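Local atomic coordinates of Myo-inositol 2-dehydrogenase (PDB entry 3EZY), a protein that catalyses the NAD(+)-dependent oxidation of myo-inositol to scyllo-inosose and probably acts in a myo-inositol degradation pathway. Residues A[69-81]-A[93-107]. Numbering follows the deposited sequence. Where two conformers were deposited one is given.
Sequences LVCSSTNTHSELV and CEKPLSLNLADVDRM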
loop_
_atom_site.group_PDB
_atom_site.type_symbol
_atom_site.label_atom_id
_atom_site.label_comp_id
_atom_site.label_asym_id
_atom_site.label_seq_id
_atom_site.Cartn_x
_atom_site.Cartn_y
_atom_site.Cartn_z
ATOM N N LEU A 69 -4.965 -38.263 15.096
ATOM C CA LEU A 69 -5.063 -37.422 13.890
ATOM C C LEU A 69 -5.086 -38.315 12.666
ATOM O O LEU A 69 -4.073 -38.945 12.331
ATOM C CB LEU A 69 -3.882 -36.444 13.779
ATOM C CG LEU A 69 -3.496 -35.645 15.033
ATOM C CD1 LEU A 69 -2.441 -34.542 14.744
ATOM C CD2 LEU A 69 -4.692 -34.992 15.754
ATOM N N VAL A 70 -6.239 -38.396 12.002
ATOM C CA VAL A 70 -6.377 -39.182 10.769
ATOM C C VAL A 70 -5.955 -38.316 9.561
ATOM O O VAL A 70 -6.683 -37.389 9.158
ATOM C CB VAL A 70 -7.831 -39.715 10.588
ATOM C CG1 VAL A 70 -7.993 -40.417 9.263
ATOM C CG2 VAL A 70 -8.242 -40.620 11.796
ATOM N N CYS A 71 -4.791 -38.633 8.969
ATOM C CA CYS A 71 -4.226 -37.824 7.885
ATOM C C CYS A 71 -3.828 -38.724 6.741
ATOM O O CYS A 71 -2.883 -38.444 6.029
ATOM C CB CYS A 71 -2.969 -37.074 8.367
ATOM S SG CYS A 71 -3.163 -36.116 9.895
ATOM N N SER A 72 -4.540 -39.825 6.586
ATOM C CA SER A 72 -4.212 -40.807 5.567
ATOM C C SER A 72 -5.096 -40.494 4.365
ATOM O O SER A 72 -5.864 -39.530 4.382
ATOM C CB SER A 72 -4.554 -42.185 6.108
ATOM O OG SER A 72 -5.869 -42.112 6.653
ATOM N N SER A 73 -5.022 -41.309 3.325
ATOM C CA SER A 73 -5.818 -41.039 2.128
ATOM C C SER A 73 -7.314 -40.967 2.450
ATOM O O SER A 73 -7.808 -41.612 3.376
ATOM C CB SER A 73 -5.528 -42.063 1.035
ATOM O OG SER A 73 -6.046 -43.306 1.455
ATOM N N THR A 74 -8.006 -40.127 1.689
ATOM C CA THR A 74 -9.415 -39.792 1.902
ATOM C C THR A 74 -10.286 -41.024 1.930
ATOM O O THR A 74 -11.213 -41.109 2.733
ATOM C CB THR A 74 -9.932 -38.830 0.793
ATOM O OG1 THR A 74 -9.075 -37.676 0.740
ATOM C CG2 THR A 74 -11.364 -38.384 1.045
ATOM N N ASN A 75 -9.984 -41.974 1.053
ATOM C CA ASN A 75 -10.760 -43.207 1.022
ATOM C C ASN A 75 -10.588 -44.071 2.292
ATOM O O ASN A 75 -11.329 -45.025 2.510
ATOM C CB ASN A 75 -10.507 -43.988 -0.276
ATOM C CG ASN A 75 -9.063 -44.483 -0.416
ATOM O OD1 ASN A 75 -8.238 -44.389 0.505
ATOM N ND2 ASN A 75 -8.754 -45.017 -1.590
ATOM N N THR A 76 -9.631 -43.739 3.149
ATOM C CA THR A 76 -9.528 -44.473 4.419
ATOM C C THR A 76 -10.159 -43.723 5.593
ATOM O O THR A 76 -10.229 -44.250 6.688
ATOM C CB THR A 76 -8.071 -44.812 4.788
ATOM O OG1 THR A 76 -7.346 -43.604 5.024
ATOM C CG2 THR A 76 -7.378 -45.559 3.638
ATOM N N HIS A 77 -10.656 -42.514 5.366
ATOM C CA HIS A 77 -11.038 -41.668 6.518
ATOM C C HIS A 77 -12.204 -42.228 7.288
ATOM O O HIS A 77 -12.191 -42.253 8.521
ATOM C CB HIS A 77 -11.384 -40.225 6.100
ATOM C CG HIS A 77 -10.195 -39.404 5.709
ATOM N ND1 HIS A 77 -10.312 -38.111 5.227
ATOM C CD2 HIS A 77 -8.867 -39.683 5.725
ATOM C CE1 HIS A 77 -9.104 -37.623 4.991
ATOM N NE2 HIS A 77 -8.213 -38.556 5.276
ATOM N N SER A 78 -13.219 -42.662 6.557
ATOM C CA SER A 78 -14.423 -43.168 7.171
ATOM C C SER A 78 -14.117 -44.360 8.082
ATOM O O SER A 78 -14.499 -44.391 9.239
ATOM C CB SER A 78 -15.410 -43.624 6.088
ATOM O OG SER A 78 -16.667 -43.795 6.687
ATOM N N GLU A 79 -13.445 -45.359 7.529
ATOM C CA GLU A 79 -13.103 -46.530 8.321
ATOM C C GLU A 79 -12.315 -46.193 9.591
ATOM O O GLU A 79 -12.629 -46.684 10.664
ATOM C CB GLU A 79 -12.313 -47.551 7.500
ATOM C CG GLU A 79 -11.794 -48.689 8.411
ATOM C CD GLU A 79 -10.716 -49.535 7.739
ATOM O OE1 GLU A 79 -9.975 -50.259 8.449
ATOM O OE2 GLU A 79 -10.604 -49.461 6.488
ATOM N N LEU A 80 -11.285 -45.371 9.464
ATOM C CA LEU A 80 -10.468 -45.011 10.589
ATOM C C LEU A 80 -11.207 -44.201 11.612
ATOM O O LEU A 80 -11.034 -44.430 12.805
ATOM C CB LEU A 80 -9.203 -44.262 10.148
ATOM C CG LEU A 80 -8.304 -45.172 9.286
ATOM C CD1 LEU A 80 -7.140 -44.393 8.683
ATOM C CD2 LEU A 80 -7.837 -46.367 10.179
ATOM N N VAL A 81 -12.008 -43.228 11.178
ATOM C CA VAL A 81 -12.719 -42.396 12.166
ATOM C C VAL A 81 -13.775 -43.250 12.921
ATOM O O VAL A 81 -13.992 -43.081 14.119
ATOM C CB VAL A 81 -13.385 -41.180 11.489
ATOM C CG1 VAL A 81 -14.479 -40.565 12.438
ATOM C CG2 VAL A 81 -12.331 -40.125 11.117
ATOM N N CYS A 93 -9.870 -35.279 11.918
ATOM C CA CYS A 93 -9.760 -35.804 10.563
ATOM C C CYS A 93 -9.417 -34.692 9.566
ATOM O O CYS A 93 -10.157 -33.700 9.435
ATOM C CB CYS A 93 -11.081 -36.487 10.133
ATOM S SG CYS A 93 -10.986 -37.422 8.595
ATOM N N GLU A 94 -8.338 -34.892 8.817
ATOM C CA GLU A 94 -7.967 -33.951 7.776
ATOM C C GLU A 94 -9.104 -33.807 6.760
ATOM O O GLU A 94 -9.930 -34.741 6.574
ATOM C CB GLU A 94 -6.668 -34.406 7.054
ATOM C CG GLU A 94 -5.398 -33.695 7.572
ATOM C CD GLU A 94 -5.581 -32.165 7.600
ATOM O OE1 GLU A 94 -5.234 -31.511 8.609
ATOM O OE2 GLU A 94 -6.092 -31.612 6.602
ATOM N N LYS A 95 -9.155 -32.643 6.118
ATOM C CA LYS A 95 -10.008 -32.392 4.986
ATOM C C LYS A 95 -9.665 -33.365 3.868
ATOM O O LYS A 95 -8.482 -33.672 3.659
ATOM C CB LYS A 95 -9.766 -30.940 4.477
ATOM C CG LYS A 95 -10.152 -30.706 2.981
ATOM C CD LYS A 95 -9.058 -31.088 1.971
ATOM C CE LYS A 95 -9.363 -30.551 0.590
ATOM N NZ LYS A 95 -8.696 -31.328 -0.508
ATOM N N PRO A 96 -10.692 -33.863 3.131
ATOM C CA PRO A 96 -12.102 -33.780 3.461
ATOM C C PRO A 96 -12.449 -35.020 4.276
ATOM O O PRO A 96 -11.770 -36.045 4.148
ATOM C CB PRO A 96 -12.770 -33.895 2.102
ATOM C CG PRO A 96 -11.917 -34.870 1.409
ATOM C CD PRO A 96 -10.486 -34.474 1.812
ATOM N N LEU A 97 -13.475 -34.919 5.111
ATOM C CA LEU A 97 -13.955 -36.059 5.889
ATOM C C LEU A 97 -14.122 -37.269 4.993
ATOM O O LEU A 97 -13.532 -38.316 5.227
ATOM C CB LEU A 97 -15.303 -35.712 6.505
ATOM C CG LEU A 97 -15.277 -34.858 7.760
ATOM C CD1 LEU A 97 -16.698 -34.846 8.347
ATOM C CD2 LEU A 97 -14.275 -35.432 8.751
ATOM N N SER A 98 -14.956 -37.125 3.979
ATOM C CA SER A 98 -15.117 -38.135 2.945
ATOM C C SER A 98 -15.769 -37.444 1.755
ATOM O O SER A 98 -16.338 -36.350 1.895
ATOM C CB SER A 98 -16.018 -39.295 3.430
ATOM O OG SER A 98 -16.143 -40.245 2.378
ATOM N N LEU A 99 -15.676 -38.047 0.577
ATOM C CA LEU A 99 -16.405 -37.534 -0.562
ATOM C C LEU A 99 -17.770 -38.178 -0.653
ATOM O O LEU A 99 -18.519 -37.858 -1.544
ATOM C CB LEU A 99 -15.655 -37.769 -1.881
ATOM C CG LEU A 99 -14.214 -37.245 -1.819
ATOM C CD1 LEU A 99 -13.344 -37.665 -3.028
ATOM C CD2 LEU A 99 -14.164 -35.775 -1.543
ATOM N N ASN A 100 -18.085 -39.077 0.279
ATOM C CA ASN A 100 -19.339 -39.825 0.236
ATOM C C ASN A 100 -20.259 -39.400 1.367
ATOM O O ASN A 100 -19.986 -39.621 2.545
ATOM C CB ASN A 100 -19.038 -41.317 0.329
ATOM C CG ASN A 100 -20.282 -42.156 0.235
ATOM O OD1 ASN A 100 -21.045 -42.261 1.192
ATOM N ND2 ASN A 100 -20.508 -42.746 -0.940
ATOM N N LEU A 101 -21.368 -38.779 1.024
ATOM C CA LEU A 101 -22.248 -38.233 2.044
ATOM C C LEU A 101 -22.710 -39.239 3.081
ATOM O O LEU A 101 -22.892 -38.886 4.230
ATOM C CB LEU A 101 -23.473 -37.618 1.396
ATOM C CG LEU A 101 -24.385 -37.037 2.468
ATOM C CD1 LEU A 101 -23.634 -35.877 3.113
ATOM C CD2 LEU A 101 -25.736 -36.574 1.863
ATOM N N ALA A 102 -22.938 -40.485 2.670
ATOM C CA ALA A 102 -23.449 -41.494 3.601
ATOM C C ALA A 102 -22.342 -41.801 4.592
ATOM O O ALA A 102 -22.569 -41.848 5.772
ATOM C CB ALA A 102 -23.896 -42.760 2.842
ATOM N N ASP A 103 -21.121 -41.955 4.111
ATOM C CA ASP A 103 -19.982 -42.091 5.034
ATOM C C ASP A 103 -19.860 -40.960 6.052
ATOM O O ASP A 103 -19.559 -41.185 7.227
ATOM C CB ASP A 103 -18.676 -42.250 4.259
ATOM C CG ASP A 103 -18.545 -43.632 3.639
ATOM O OD1 ASP A 103 -19.233 -44.559 4.117
ATOM O OD2 ASP A 103 -17.761 -43.803 2.684
ATOM N N VAL A 104 -20.077 -39.726 5.619
ATOM C CA VAL A 104 -19.996 -38.627 6.571
ATOM C C VAL A 104 -21.089 -38.759 7.622
ATOM O O VAL A 104 -20.863 -38.468 8.791
ATOM C CB VAL A 104 -20.108 -37.237 5.849
ATOM C CG1 VAL A 104 -20.183 -36.121 6.863
ATOM C CG2 VAL A 104 -18.909 -37.060 4.920
ATOM N N ASP A 105 -22.292 -39.177 7.215
ATOM C CA ASP A 105 -23.394 -39.341 8.204
ATOM C C ASP A 105 -23.029 -40.437 9.208
ATOM O O ASP A 105 -23.238 -40.307 10.405
ATOM C CB ASP A 105 -24.756 -39.623 7.509
ATOM C CG ASP A 105 -25.402 -38.341 6.915
ATOM O OD1 ASP A 105 -25.215 -37.232 7.495
ATOM O OD2 ASP A 105 -26.085 -38.434 5.854
ATOM N N ARG A 106 -22.436 -41.514 8.731
ATOM C CA ARG A 106 -22.011 -42.588 9.639
ATOM C C ARG A 106 -20.915 -42.168 10.613
ATOM O O ARG A 106 -20.954 -42.504 11.812
ATOM C CB ARG A 106 -21.553 -43.813 8.861
ATOM C CG ARG A 106 -22.578 -44.936 8.839
ATOM C CD ARG A 106 -21.898 -46.286 9.014
ATOM N NE ARG A 106 -21.854 -46.704 10.414
ATOM C CZ ARG A 106 -21.204 -47.785 10.834
ATOM N NH1 ARG A 106 -20.554 -48.540 9.955
ATOM N NH2 ARG A 106 -21.204 -48.116 12.123
ATOM N N MET A 107 -19.925 -41.426 10.102
ATOM C CA MET A 107 -18.817 -40.887 10.925
ATOM C C MET A 107 -19.361 -40.029 12.081
ATOM O O MET A 107 -19.002 -40.194 13.254
ATOM C CB MET A 107 -17.868 -40.067 10.004
ATOM C CG MET A 107 -17.098 -40.904 8.937
ATOM S SD MET A 107 -16.360 -39.990 7.513
ATOM C CE MET A 107 -14.916 -39.362 8.352
HETATM O O HOH W 1 -7.410 -36.239 2.604
#
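H77, in the first turn of helix 77-86, plugs its imidazole into the chain that leaves the next strand, 90-94, and so ties together two consecutive strand-loop-helix elements of the NAD-binding Rossmann fold. V70 pairs with C93 in parallel register, and E94 N donates a nearly straight bond to V70 O (3.0 Å). Just beyond, the sequence E94-K95-P96, with a cis peptide before P96, passes along the edge of the ring; this Glu-Lys-Pro sequence is a hallmark of the Gfo/Idh/MocA family. H77 ND1 donates to P96 O at 2.7 Å, with the oxygen close to the ring plane, and makes a longer, weak bond to L97 O. NE2 of H77 donates to S72 O (2.7 Å), which lies tilted out of the ring plane, so both ring nitrogens are held by backbone carbonyls, which fixes the rotation of the ring. Both bonds are bent at the hydrogen, near 135°. The faces are packed as well: T74 CA lies over one, and C93 SG over the other, 3.8 Å from the ring centroid. C93 reaches it because its sulfur is anti to the backbone N (chi1 -170°), and the same atom meets V81 CG2. M107, bent at chi3, brings CE against V81 CG2 to close this buried side. T74 CG2 rests on P96 CG (3.6 Å), and S78 OG touches M107 CG.

Toward D103 and the start of helix 101-114 the contact thins. The axes of segments 77-81 and 101-107 run nearly parallel (11°) and approach to 9.6 Å, and S78 OG lies 3.5 Å from D103 CB. N100 caps the second helix through OD1, which accepts from D103 N. At the loop side T74 OG1 turns to a water that donates to K95 O.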